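PDB 7C5Z: phosphoprotein from Spring viremia of carp virus, which probably serves as the polymerase cofactor and nucleoprotein chaperone in viral RNA replication, the piece described being its dimeric central domain. Local coordinates for residues Gly59-Tyr71 against Phe75-Ser85. Numbering follows the deposited sequence.
Sequences GNKYGYDIDLFDY and FLEVFLPHKPS
Asp67 and Phe79, and two residues further along Phe69 and Glu77, form the hydrogen-bonded pairs of an antiparallel beta hairpin whose strands, 67-70 and 76-81, run at 155° to each other. Each pair is joined by two backbone bonds, the shortest from Phe69 N to Glu77 O at 2.7 Å. Between them Leu68 and Val78 make a non-hydrogen-bonded pair, and Leu68 CD1 lies 4.0 Å from Val78 CG2. On the same face Ile66, just before its strand, rests its CG2 against both Val78 CG1 and Leu80 CD2, 3.6 Å from the latter; Ile66 and Leu80 run side by side. Here too Leu76 CD2 rests against the Asp70 carboxylate, 3.4 Å from CG, while OD2 of that carboxylate is hydrogen-bonded to Ser48 OG. The other face carries Phe69, which turns its ring edge to Phe79 CB, CE2 being 3.7 Å away. With CG anti to the backbone N (chi1 -178°), the extended Glu77 chain crosses Phe69, its carboxylate plane 83° from the ring, and OE1 forms a salt bridge with Arg32. Residues 82-85, the end of this fragment, fold back on the turn after helix 41-62: Ser85 N bonds to Gly63 O at 2.9 Å, and Pro84 CB lies over one face of the Tyr64 ring. Water 1 links Asp65 N to Lys83 O, and water 3 links Tyr71 N to Phe75 O. Strand 76-81 also pairs with strand 28-33, leaving 67-70 as an outer strand of this chain's four-stranded antiparallel sheet. Ile66, Leu68 and Val78 pack on helix 41-62, while in the dimer Val78 meets Leu54 of the second subunit and Pro81 O accepts a hydrogen bond from Tyr62 OH of that subunit.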
loop_
_atom_site.group_PDB
_atom_site.type_symbol
_atom_site.label_atom_id
_atom_site.label_comp_id
_atom_site.label_asym_id
_atom_site.label_seq_id
_atom_site.Cartn_x
_atom_site.Cartn_y
_atom_site.Cartn_z
ATOM N N GLY A 59 -5.357 7.940 7.652
ATOM C CA GLY A 59 -6.134 8.026 8.881
ATOM C C GLY A 59 -5.978 9.370 9.571
ATOM O O GLY A 59 -6.939 9.904 10.138
ATOM N N ASN A 60 -4.774 9.943 9.514
ATOM C CA ASN A 60 -4.563 11.275 10.084
ATOM C C ASN A 60 -5.385 12.322 9.346
ATOM O O ASN A 60 -6.020 13.183 9.972
ATOM C CB ASN A 60 -3.084 11.657 10.021
ATOM C CG ASN A 60 -2.258 11.036 11.130
ATOM O OD1 ASN A 60 -2.771 10.334 11.994
ATOM N ND2 ASN A 60 -0.955 11.305 11.106
ATOM N N LYS A 61 -5.379 12.271 8.016
ATOM C CA LYS A 61 -6.068 13.294 7.237
ATOM C C LYS A 61 -7.574 13.215 7.430
ATOM O O LYS A 61 -8.233 14.234 7.655
ATOM C CB LYS A 61 -5.727 13.168 5.757
ATOM C CG LYS A 61 -6.375 14.247 4.903
ATOM C CD LYS A 61 -5.955 14.101 3.451
ATOM C CE LYS A 61 -6.593 15.164 2.558
ATOM N NZ LYS A 61 -6.137 16.532 2.955
ATOM N N TYR A 62 -8.142 12.015 7.342
ATOM C CA TYR A 62 -9.591 11.872 7.303
ATOM C C TYR A 62 -10.208 11.576 8.667
ATOM O O TYR A 62 -11.442 11.584 8.785
ATOM C CB TYR A 62 -9.962 10.782 6.295
ATOM C CG TYR A 62 -9.579 11.115 4.863
ATOM C CD1 TYR A 62 -9.848 12.368 4.313
ATOM C CD2 TYR A 62 -8.953 10.176 4.051
ATOM C CE1 TYR A 62 -9.507 12.665 3.001
ATOM C CE2 TYR A 62 -8.611 10.465 2.737
ATOM C CZ TYR A 62 -8.879 11.715 2.214
ATOM O OH TYR A 62 -8.550 11.984 0.908
ATOM N N GLY A 63 -9.396 11.316 9.686
ATOM C CA GLY A 63 -9.889 11.164 11.041
ATOM C C GLY A 63 -10.422 9.794 11.404
ATOM O O GLY A 63 -11.416 9.695 12.137
ATOM N N TYR A 64 -9.772 8.727 10.925
ATOM C CA TYR A 64 -10.111 7.354 11.260
ATOM C C TYR A 64 -8.863 6.642 11.755
ATOM O O TYR A 64 -7.774 6.852 11.211
ATOM C CB TYR A 64 -10.664 6.604 10.039
ATOM C CG TYR A 64 -12.013 7.106 9.609
ATOM C CD1 TYR A 64 -13.170 6.622 10.201
ATOM C CD2 TYR A 64 -12.126 8.082 8.628
ATOM C CE1 TYR A 64 -14.418 7.092 9.822
ATOM C CE2 TYR A 64 -13.376 8.565 8.246
ATOM C CZ TYR A 64 -14.508 8.056 8.843
ATOM O OH TYR A 64 -15.742 8.524 8.461
ATOM N N ASP A 65 -9.031 5.798 12.771
ATOM C CA ASP A 65 -7.916 5.028 13.340
ATOM C C ASP A 65 -7.714 3.735 12.545
ATOM O O ASP A 65 -7.946 2.624 13.020
ATOM C CB ASP A 65 -8.171 4.735 14.814
ATOM C CG ASP A 65 -8.153 5.988 15.673
ATOM O OD1 ASP A 65 -7.406 6.931 15.331
ATOM O OD2 ASP A 65 -8.893 6.025 16.681
ATOM N N ILE A 66 -7.302 3.902 11.288
ATOM C CA ILE A 66 -6.979 2.750 10.443
ATOM C C ILE A 66 -5.725 2.070 10.974
ATOM O O ILE A 66 -4.762 2.744 11.363
ATOM C CB ILE A 66 -6.796 3.206 8.986
ATOM C CG1 ILE A 66 -8.044 3.956 8.499
ATOM C CG2 ILE A 66 -6.485 2.017 8.060
ATOM C CD1 ILE A 66 -7.834 4.659 7.172
ATOM N N ASP A 67 -5.727 0.730 11.015
ATOM C CA ASP A 67 -4.567 0.012 11.541
ATOM C C ASP A 67 -4.209 -1.173 10.653
ATOM O O ASP A 67 -4.998 -1.623 9.820
ATOM C CB ASP A 67 -4.796 -0.488 12.968
ATOM C CG ASP A 67 -3.489 -0.639 13.750
ATOM O OD1 ASP A 67 -2.401 -0.269 13.230
ATOM O OD2 ASP A 67 -3.558 -1.131 14.899
ATOM N N LEU A 68 -3.005 -1.689 10.867
ATOM C CA LEU A 68 -2.462 -2.793 10.094
ATOM C C LEU A 68 -2.100 -3.921 11.043
ATOM O O LEU A 68 -1.507 -3.676 12.103
ATOM C CB LEU A 68 -1.224 -2.344 9.318
ATOM C CG LEU A 68 -0.439 -3.431 8.604
ATOM C CD1 LEU A 68 -1.219 -3.938 7.417
ATOM C CD2 LEU A 68 0.926 -2.867 8.200
ATOM N N PHE A 69 -2.464 -5.147 10.668
ATOM C CA PHE A 69 -2.117 -6.350 11.422
ATOM C C PHE A 69 -1.191 -7.213 10.571
ATOM O O PHE A 69 -1.587 -7.707 9.505
ATOM C CB PHE A 69 -3.381 -7.111 11.842
ATOM C CG PHE A 69 -4.231 -6.341 12.810
ATOM C CD1 PHE A 69 -3.938 -6.369 14.163
ATOM C CD2 PHE A 69 -5.279 -5.560 12.377
ATOM C CE1 PHE A 69 -4.698 -5.646 15.073
ATOM C CE2 PHE A 69 -6.048 -4.836 13.286
ATOM C CZ PHE A 69 -5.749 -4.875 14.630
ATOM N N ASP A 70 0.043 -7.376 11.042
ATOM C CA ASP A 70 1.085 -8.127 10.349
ATOM C C ASP A 70 1.677 -9.105 11.354
ATOM O O ASP A 70 2.197 -8.678 12.392
ATOM C CB ASP A 70 2.142 -7.151 9.809
ATOM C CG ASP A 70 3.301 -7.829 9.117
ATOM O OD1 ASP A 70 3.335 -9.068 9.001
ATOM O OD2 ASP A 70 4.200 -7.075 8.674
ATOM N N TYR A 71 1.543 -10.411 11.089
ATOM C CA TYR A 71 2.093 -11.442 11.968
ATOM C C TYR A 71 3.321 -12.112 11.367
ATOM O O TYR A 71 3.722 -13.186 11.834
ATOM C CB TYR A 71 1.030 -12.491 12.295
ATOM C CG TYR A 71 -0.249 -11.877 12.810
ATOM C CD1 TYR A 71 -1.250 -11.479 11.923
ATOM C CD2 TYR A 71 -0.454 -11.667 14.174
ATOM C CE1 TYR A 71 -2.410 -10.901 12.371
ATOM C CE2 TYR A 71 -1.651 -11.080 14.636
ATOM C CZ TYR A 71 -2.611 -10.705 13.719
ATOM O OH TYR A 71 -3.796 -10.121 14.111
ATOM N N PHE A 75 -0.303 -13.426 5.230
ATOM C CA PHE A 75 -1.278 -12.394 4.891
ATOM C C PHE A 75 -0.930 -11.088 5.595
ATOM O O PHE A 75 -0.165 -11.057 6.562
ATOM C CB PHE A 75 -2.711 -12.827 5.241
ATOM C CG PHE A 75 -2.984 -12.903 6.719
ATOM C CD1 PHE A 75 -3.448 -11.796 7.409
ATOM C CD2 PHE A 75 -2.791 -14.091 7.402
ATOM C CE1 PHE A 75 -3.720 -11.878 8.769
ATOM C CE2 PHE A 75 -3.047 -14.176 8.751
ATOM C CZ PHE A 75 -3.510 -13.071 9.434
ATOM N N LEU A 76 -1.499 -10.002 5.080
ATOM C CA LEU A 76 -1.529 -8.703 5.746
ATOM C C LEU A 76 -2.981 -8.272 5.855
ATOM O O LEU A 76 -3.773 -8.512 4.939
ATOM C CB LEU A 76 -0.727 -7.636 4.972
ATOM C CG LEU A 76 0.784 -7.907 4.863
ATOM C CD1 LEU A 76 1.439 -7.064 3.765
ATOM C CD2 LEU A 76 1.461 -7.689 6.222
ATOM N N GLU A 77 -3.345 -7.642 6.964
ATOM C CA GLU A 77 -4.743 -7.302 7.202
ATOM C C GLU A 77 -4.872 -5.856 7.654
ATOM O O GLU A 77 -4.166 -5.422 8.567
ATOM C CB GLU A 77 -5.341 -8.241 8.243
ATOM C CG GLU A 77 -6.792 -8.002 8.532
ATOM C CD GLU A 77 -7.332 -9.051 9.469
ATOM O OE1 GLU A 77 -7.967 -10.000 8.979
ATOM O OE2 GLU A 77 -7.103 -8.935 10.697
ATOM N N VAL A 78 -5.770 -5.106 7.018
ATOM C CA VAL A 78 -6.019 -3.708 7.362
ATOM C C VAL A 78 -7.378 -3.609 8.049
ATOM O O VAL A 78 -8.349 -4.227 7.598
ATOM C CB VAL A 78 -5.957 -2.806 6.122
ATOM C CG1 VAL A 78 -6.293 -1.362 6.477
ATOM C CG2 VAL A 78 -4.561 -2.868 5.502
ATOM N N PHE A 79 -7.438 -2.857 9.153
ATOM C CA PHE A 79 -8.686 -2.594 9.866
ATOM C C PHE A 79 -9.164 -1.177 9.567
ATOM O O PHE A 79 -8.429 -0.203 9.779
ATOM C CB PHE A 79 -8.512 -2.802 11.373
ATOM C CG PHE A 79 -9.701 -2.398 12.179
ATOM C CD1 PHE A 79 -10.840 -3.190 12.202
ATOM C CD2 PHE A 79 -9.683 -1.222 12.918
ATOM C CE1 PHE A 79 -11.943 -2.823 12.957
ATOM C CE2 PHE A 79 -10.796 -0.846 13.675
ATOM C CZ PHE A 79 -11.908 -1.635 13.695
ATOM N N LEU A 80 -10.390 -1.072 9.071
ATOM C CA LEU A 80 -11.007 0.211 8.749
ATOM C C LEU A 80 -12.179 0.445 9.696
ATOM O O LEU A 80 -13.248 -0.153 9.514
ATOM C CB LEU A 80 -11.488 0.216 7.293
ATOM C CG LEU A 80 -10.488 -0.180 6.195
ATOM C CD1 LEU A 80 -11.194 -0.172 4.848
ATOM C CD2 LEU A 80 -9.339 0.779 6.179
ATOM N N PRO A 81 -12.046 1.291 10.715
ATOM C CA PRO A 81 -13.149 1.457 11.675
ATOM C C PRO A 81 -14.382 2.084 11.036
ATOM O O PRO A 81 -14.287 2.923 10.135
ATOM C CB PRO A 81 -12.557 2.373 12.757
ATOM C CG PRO A 81 -11.359 3.023 12.132
ATOM C CD PRO A 81 -10.861 2.108 11.037
ATOM N N HIS A 82 -15.561 1.662 11.527
ATOM C CA HIS A 82 -16.802 2.243 11.022
ATOM C C HIS A 82 -16.912 3.716 11.398
ATOM O O HIS A 82 -17.404 4.528 10.609
ATOM C CB HIS A 82 -18.030 1.505 11.565
ATOM C CG HIS A 82 -18.118 0.057 11.182
ATOM N ND1 HIS A 82 -17.869 -0.405 9.904
ATOM C CD2 HIS A 82 -18.479 -1.027 11.907
ATOM C CE1 HIS A 82 -18.047 -1.714 9.870
ATOM N NE2 HIS A 82 -18.422 -2.116 11.071
ATOM N N LYS A 83 -16.454 4.073 12.597
ATOM C CA LYS A 83 -16.684 5.419 13.110
ATOM C C LYS A 83 -15.377 6.196 13.226
ATOM O O LYS A 83 -14.307 5.600 13.367
ATOM C CB LYS A 83 -17.371 5.365 14.479
ATOM C CG LYS A 83 -18.562 4.422 14.507
ATOM C CD LYS A 83 -19.151 4.297 15.895
ATOM C CE LYS A 83 -20.660 4.454 15.853
ATOM N NZ LYS A 83 -21.313 3.708 16.962
ATOM N N PRO A 84 -15.432 7.525 13.170
ATOM C CA PRO A 84 -14.204 8.326 13.252
ATOM C C PRO A 84 -13.592 8.270 14.642
ATOM O O PRO A 84 -14.199 7.817 15.618
ATOM C CB PRO A 84 -14.673 9.745 12.911
ATOM C CG PRO A 84 -16.026 9.574 12.277
ATOM C CD PRO A 84 -16.615 8.363 12.915
ATOM N N SER A 85 -12.363 8.768 14.730
ATOM C CA SER A 85 -11.631 8.731 15.996
ATOM C C SER A 85 -12.303 9.616 17.039
ATOM O O SER A 85 -12.855 10.658 16.696
ATOM C CB SER A 85 -10.183 9.170 15.792
ATOM O OG SER A 85 -9.705 8.725 14.538
HETATM O O HOH W 1 -11.531 5.728 14.091
HETATM O O HOH W 2 2.751 -10.997 6.859
HETATM O O HOH W 3 0.694 -12.392 8.835
#